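PDB 3N6Z: putative immunoglobulin A1 protease, which is probably a hydrolase that may cleave immunoglobulin A1, its activity and substrate not being established. Local coordinates for residues 86-91 against 114-119; 268-273 against 303-308. All blocks are in the same frame, centred on the assembly; numbering follows the deposited sequence. Where two conformers were deposited one is given.

Interaction 1: residues 86-91 against 114-119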
loop_
_atom_site.group_PDB
_atom_site.type_symbol
_atom_site.label_atom_id
_atom_site.label_comp_id
_atom_site.label_asym_id
_atom_site.label_seq_id
_atom_site.Cartn_x
_atom_site.Cartn_y
_atom_site.Cartn_z
ATOM N N ASP A 86 12.126 3.565 -17.319
ATOM C CA ASP A 86 12.812 4.719 -16.701
ATOM C C ASP A 86 12.143 5.288 -15.462
ATOM O O ASP A 86 12.479 6.412 -15.038
ATOM C CB ASP A 86 13.034 5.851 -17.752
ATOM C CG ASP A 86 11.739 6.509 -18.229
ATOM O OD1 ASP A 86 10.647 5.945 -18.049
ATOM O OD2 ASP A 86 11.810 7.599 -18.857
ATOM N N TRP A 87 11.205 4.557 -14.851
ATOM C CA TRP A 87 10.558 5.114 -13.664
ATOM C C TRP A 87 11.496 5.073 -12.472
ATOM O O TRP A 87 12.035 4.024 -12.146
ATOM C CB TRP A 87 9.314 4.337 -13.319
ATOM C CG TRP A 87 8.460 5.042 -12.338
ATOM C CD1 TRP A 87 8.426 4.842 -10.976
ATOM C CD2 TRP A 87 7.464 6.022 -12.620
ATOM N NE1 TRP A 87 7.483 5.660 -10.399
ATOM C CE2 TRP A 87 6.846 6.360 -11.393
ATOM C CE3 TRP A 87 6.996 6.630 -13.797
ATOM C CZ2 TRP A 87 5.803 7.278 -11.322
ATOM C CZ3 TRP A 87 5.958 7.540 -13.709
ATOM C CH2 TRP A 87 5.394 7.874 -12.489
ATOM N N GLN A 88 11.591 6.202 -11.784
ATOM C CA GLN A 88 12.027 6.213 -10.401
ATOM C C GLN A 88 10.919 6.945 -9.634
ATOM O O GLN A 88 10.175 7.754 -10.184
ATOM C CB GLN A 88 13.411 6.844 -10.254
ATOM C CG GLN A 88 14.492 6.043 -11.006
ATOM C CD GLN A 88 15.900 6.564 -10.793
ATOM O OE1 GLN A 88 16.117 7.503 -10.036
ATOM N NE2 GLN A 88 16.862 5.926 -11.436
ATOM N N SER A 89 10.783 6.617 -8.362
ATOM C CA SER A 89 9.658 7.100 -7.591
ATOM C C SER A 89 9.544 8.621 -7.593
ATOM O O SER A 89 10.559 9.335 -7.616
ATOM C CB SER A 89 9.693 6.555 -6.184
ATOM O OG SER A 89 10.749 7.118 -5.441
ATOM N N LEU A 90 8.317 9.122 -7.594
ATOM C CA LEU A 90 8.099 10.561 -7.770
ATOM C C LEU A 90 8.719 11.412 -6.681
ATOM O O LEU A 90 9.264 12.477 -6.977
ATOM C CB LEU A 90 6.595 10.833 -7.885
ATOM C CG LEU A 90 5.934 10.304 -9.143
ATOM C CD1 LEU A 90 4.434 10.160 -9.000
ATOM C CD2 LEU A 90 6.299 11.229 -10.320
ATOM N N ASN A 91 8.614 10.934 -5.438
ATOM C CA ASN A 91 9.044 11.742 -4.290
ATOM C C ASN A 91 9.938 10.972 -3.330
ATOM O O ASN A 91 9.982 11.272 -2.145
ATOM C CB ASN A 91 7.840 12.299 -3.550
ATOM C CG ASN A 91 8.195 13.370 -2.524
ATOM O OD1 ASN A 91 9.012 14.269 -2.801
ATOM N ND2 ASN A 91 7.581 13.289 -1.344
ATOM N N CYS A 114 9.214 -0.900 -11.266
ATOM C CA CYS A 114 10.256 -0.033 -10.726
ATOM C C CYS A 114 11.177 -0.846 -9.821
ATOM O O CYS A 114 10.712 -1.437 -8.838
ATOM C CB CYS A 114 9.657 1.143 -9.952
ATOM S SG CYS A 114 10.934 2.305 -9.334
ATOM N N SER A 115 12.469 -0.835 -10.135
ATOM C CA SER A 115 13.492 -1.521 -9.349
ATOM C C SER A 115 14.777 -0.727 -9.301
ATOM O O SER A 115 15.876 -1.325 -9.263
ATOM C CB SER A 115 13.770 -2.920 -9.903
ATOM O OG SER A 115 14.261 -2.839 -11.215
ATOM N N ALA A 116 14.666 0.595 -9.287
ATOM C CA ALA A 116 15.825 1.475 -9.267
ATOM C C ALA A 116 15.464 2.775 -8.572
ATOM O O ALA A 116 14.322 3.167 -8.560
ATOM C CB ALA A 116 16.306 1.775 -10.692
ATOM N N GLY A 117 16.473 3.441 -8.037
ATOM C CA GLY A 117 16.301 4.727 -7.347
ATOM C C GLY A 117 15.880 4.551 -5.915
ATOM O O GLY A 117 15.779 3.442 -5.405
ATOM N N ASP A 118 15.658 5.675 -5.249
ATOM C CA ASP A 118 15.220 5.652 -3.866
ATOM C C ASP A 118 13.757 5.238 -3.774
ATOM O O ASP A 118 12.919 5.748 -4.514
ATOM C CB ASP A 118 15.387 7.024 -3.220
ATOM C CG ASP A 118 16.820 7.375 -2.953
ATOM O OD1 ASP A 118 17.656 6.464 -2.972
ATOM O OD2 ASP A 118 17.100 8.550 -2.676
ATOM N N TYR A 119 13.459 4.356 -2.833
ATOM C CA TYR A 119 12.104 3.864 -2.566
ATOM C C TYR A 119 11.345 3.481 -3.830
ATOM O O TYR A 119 10.300 4.057 -4.150
ATOM C CB TYR A 119 11.319 4.871 -1.709
ATOM C CG TYR A 119 11.884 5.043 -0.352
ATOM C CD1 TYR A 119 11.804 4.005 0.579
ATOM C CD2 TYR A 119 12.506 6.212 0.027
ATOM C CE1 TYR A 119 12.342 4.136 1.850
ATOM C CE2 TYR A 119 13.072 6.346 1.304
ATOM C CZ TYR A 119 12.970 5.319 2.212
ATOM O OH TYR A 119 13.515 5.458 3.469
HETATM O O HOH W 1 15.502 8.008 -6.943
HETATM O O HOH W 2 12.592 4.785 -7.210
#

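Interaction 2: residues 268-273 against 303-308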
loop_
_atom_site.group_PDB
_atom_site.type_symbol
_atom_site.label_atom_id
_atom_site.label_comp_id
_atom_site.label_asym_id
_atom_site.label_seq_id
_atom_site.Cartn_x
_atom_site.Cartn_y
_atom_site.Cartn_z
ATOM N N SER A 268 -11.076 -5.240 8.915
ATOM C CA SER A 268 -10.073 -5.718 7.972
ATOM C C SER A 268 -9.967 -7.217 8.002
ATOM O O SER A 268 -10.419 -7.887 8.953
ATOM C CB SER A 268 -8.732 -5.018 8.233
ATOM O OG SER A 268 -8.852 -3.587 7.964
ATOM N N ALA A 269 -9.392 -7.788 6.947
ATOM C CA ALA A 269 -9.332 -9.244 6.843
ATOM C C ALA A 269 -8.060 -9.742 6.147
ATOM O O ALA A 269 -7.602 -9.167 5.138
ATOM C CB ALA A 269 -10.559 -9.782 6.071
ATOM N N ALA A 270 -7.518 -10.838 6.664
ATOM C CA ALA A 270 -6.375 -11.522 6.075
ATOM C C ALA A 270 -6.861 -12.722 5.279
ATOM O O ALA A 270 -7.577 -13.581 5.819
ATOM C CB ALA A 270 -5.377 -11.969 7.175
ATOM N N TRP A 271 -6.447 -12.798 4.033
ATOM C CA TRP A 271 -6.790 -13.910 3.160
ATOM C C TRP A 271 -5.578 -14.386 2.384
ATOM O O TRP A 271 -5.703 -15.018 1.323
ATOM C CB TRP A 271 -7.975 -13.511 2.266
ATOM C CG TRP A 271 -8.872 -14.573 1.785
ATOM C CD1 TRP A 271 -8.579 -15.889 1.573
ATOM C CD2 TRP A 271 -10.228 -14.388 1.371
ATOM N NE1 TRP A 271 -9.703 -16.548 1.113
ATOM C CE2 TRP A 271 -10.719 -15.647 0.967
ATOM C CE3 TRP A 271 -11.077 -13.285 1.325
ATOM C CZ2 TRP A 271 -12.036 -15.823 0.486
ATOM C CZ3 TRP A 271 -12.369 -13.451 0.867
ATOM C CH2 TRP A 271 -12.834 -14.713 0.446
ATOM N N SER A 272 -4.387 -14.172 2.951
ATOM C CA SER A 272 -3.110 -14.561 2.355
ATOM C C SER A 272 -2.493 -15.743 3.099
ATOM O O SER A 272 -2.563 -15.818 4.322
ATOM C CB SER A 272 -2.122 -13.393 2.442
ATOM O OG SER A 272 -2.584 -12.278 1.724
ATOM N N ASN A 273 -1.797 -16.618 2.370
ATOM C CA ASN A 273 -0.872 -17.556 2.992
ATOM C C ASN A 273 0.381 -16.802 3.461
ATOM O O ASN A 273 0.871 -15.913 2.746
ATOM C CB ASN A 273 -0.484 -18.648 1.999
ATOM C CG ASN A 273 -1.667 -19.499 1.578
ATOM O OD1 ASN A 273 -2.547 -19.786 2.393
ATOM N ND2 ASN A 273 -1.684 -19.930 0.313
ATOM N N GLU A 303 -10.344 -18.975 7.240
ATOM C CA GLU A 303 -10.044 -20.206 7.964
ATOM C C GLU A 303 -9.071 -21.104 7.196
ATOM O O GLU A 303 -8.412 -21.945 7.799
ATOM C CB GLU A 303 -11.345 -20.966 8.255
ATOM C CG GLU A 303 -12.017 -21.510 7.026
ATOM C CD GLU A 303 -13.428 -22.041 7.244
ATOM O OE1 GLU A 303 -13.847 -22.136 8.417
ATOM O OE2 GLU A 303 -14.068 -22.393 6.206
ATOM N N SER A 304 -8.973 -20.916 5.880
ATOM C CA SER A 304 -8.152 -21.796 5.052
ATOM C C SER A 304 -6.752 -21.275 4.730
ATOM O O SER A 304 -6.014 -21.971 4.037
ATOM C CB SER A 304 -8.888 -22.087 3.760
ATOM O OG SER A 304 -9.028 -20.914 2.985
ATOM N N ILE A 305 -6.371 -20.094 5.247
ATOM C CA ILE A 305 -5.004 -19.634 4.981
ATOM C C ILE A 305 -4.014 -20.566 5.678
ATOM O O ILE A 305 -4.312 -21.162 6.730
ATOM C CB ILE A 305 -4.768 -18.132 5.312
ATOM C CG1 ILE A 305 -4.821 -17.844 6.812
ATOM C CG2 ILE A 305 -5.740 -17.259 4.506
ATOM C CD1 ILE A 305 -4.548 -16.349 7.155
ATOM N N VAL A 306 -2.827 -20.671 5.078
ATOM C CA VAL A 306 -1.755 -21.534 5.606
ATOM C C VAL A 306 -0.659 -20.631 6.184
ATOM O O VAL A 306 -0.160 -19.732 5.499
ATOM C CB VAL A 306 -1.201 -22.443 4.491
ATOM C CG1 VAL A 306 -0.034 -23.288 4.993
ATOM C CG2 VAL A 306 -2.323 -23.330 3.924
ATOM N N LEU A 307 -0.310 -20.892 7.442
ATOM C CA LEU A 307 0.732 -20.171 8.172
ATOM C C LEU A 307 1.878 -21.163 8.392
ATOM O O LEU A 307 1.672 -22.274 8.889
ATOM C CB LEU A 307 0.243 -19.596 9.517
ATOM C CG LEU A 307 -0.371 -18.184 9.546
ATOM C CD1 LEU A 307 -1.638 -18.113 8.691
ATOM C CD2 LEU A 307 -0.646 -17.745 11.003
ATOM N N LYS A 308 3.088 -20.729 8.046
ATOM C CA LYS A 308 4.298 -21.552 8.171
ATOM C C LYS A 308 5.454 -20.765 8.752
ATOM O O LYS A 308 5.668 -19.600 8.403
ATOM C CB LYS A 308 4.717 -22.148 6.827
ATOM C CG LYS A 308 3.796 -23.233 6.302
ATOM C CD LYS A 308 4.335 -23.843 5.035
ATOM C CE LYS A 308 3.493 -25.022 4.577
ATOM N NZ LYS A 308 4.089 -25.668 3.349
#

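Interaction 1: residues 86-91 against 114-119
Cys114 meets Trp87 at the edge of the indole: SG lies in the ring plane beside CD1, 3.9 Å from that carbon. This sulfur-aromatic contact, without stacking, suits a small, polarisable thiol next to a buried ring. With CG anti to the backbone N (chi1 -166°), Trp87 brings CD1 to the sulfur while its NE1 donates to Phe122 O and Phe122 stacks on the ring.

Further along, Gln88 stretches its aliphatic part past the backbone of 116-117, CG resting 3.8 Å from Ala116 O. Its OE1 accepts a hydrogen bond from a water whose oxygen accepts one from Asp118 N. Glycine suits position 117, where phi is positive (83°) and a CB would crowd Gln88 OE1. Ser89 reaches across: OG donates to Asp118 O over 2.7 Å, almost in line with the carbonyl (C=O...OG angle 163°). A second water accepts from Ser89 N and donates to Ala116 O and Asp118 O, so Asp118 O accepts two hydrogen bonds. With an alanine here in place of Ser89, Asp118 O would probably keep only the water among these donors, leaving the loops joined less firmly. The preceding strands 79-80 and 107-110 pair in parallel as successive turns, as expected of a parallel beta-solenoid.

Interaction 2: residues 268-273 against 303-308
Successive turns of what appears to be a parallel beta-solenoid meet here at equivalent corners, where the chain leaves strand 268-270 and where it enters strand 307-309. Ile305 carries most of the packing between them, its CB pointing at the other segment. Its CG2 methyl packs 3.6 Å from Trp271 C and approaches the indole obliquely, 4.3 Å from Trp271 CD1, while CD1 of the isoleucine lies 4.5 Å from Ala270 CB, a loose contact. A branched aliphatic residue suits this place because its two arms spread over backbone and small side chain together. They also enclose Ser272 O, which lies 3.3 Å from Ile305 CB and is buried without a hydrogen-bond partner in the model.

In this fold each turn stacks on the next through parallel strands, and Asn273 extends that pattern into the corner: asparagine is short and ends in an acceptor that reaches Val306 N. Its OD1 accepts from Val306 N over 2.8 Å (N-H...O angle 158°), the donor tilted 27° out of the carbonyl plane. CG lies anti to the carbonyl carbon (chi1 -64°), which carries the amide across to the neighbouring turn. Trp271 packs against helix 334-344, and Ser272 OG bonds to Gly241 O of the preceding turn.

From the N terminus, the chain passes through 86-91, within the loop between strands 79-80 and 100-105, and runs through strands 100-105, 107-110 and 113-114 before residues 114-119 return to it, closing interaction 1. The parallel strands then continue, turn after turn, until 268-273. About thirty residues later, after strands that include 287-289 and 299-302, residues 303-308 come back and close interaction 2. The two loops follow in series, neither nesting nor crossing. The centres of interactions 1 and 2 are about 31 Å apart, on opposite sides of the chain's centre, and their nearest atoms about 20 Å apart, so they do not touch. Interaction 1 thus joins early loops, and interaction 2 joins late corners next to helix 334-344.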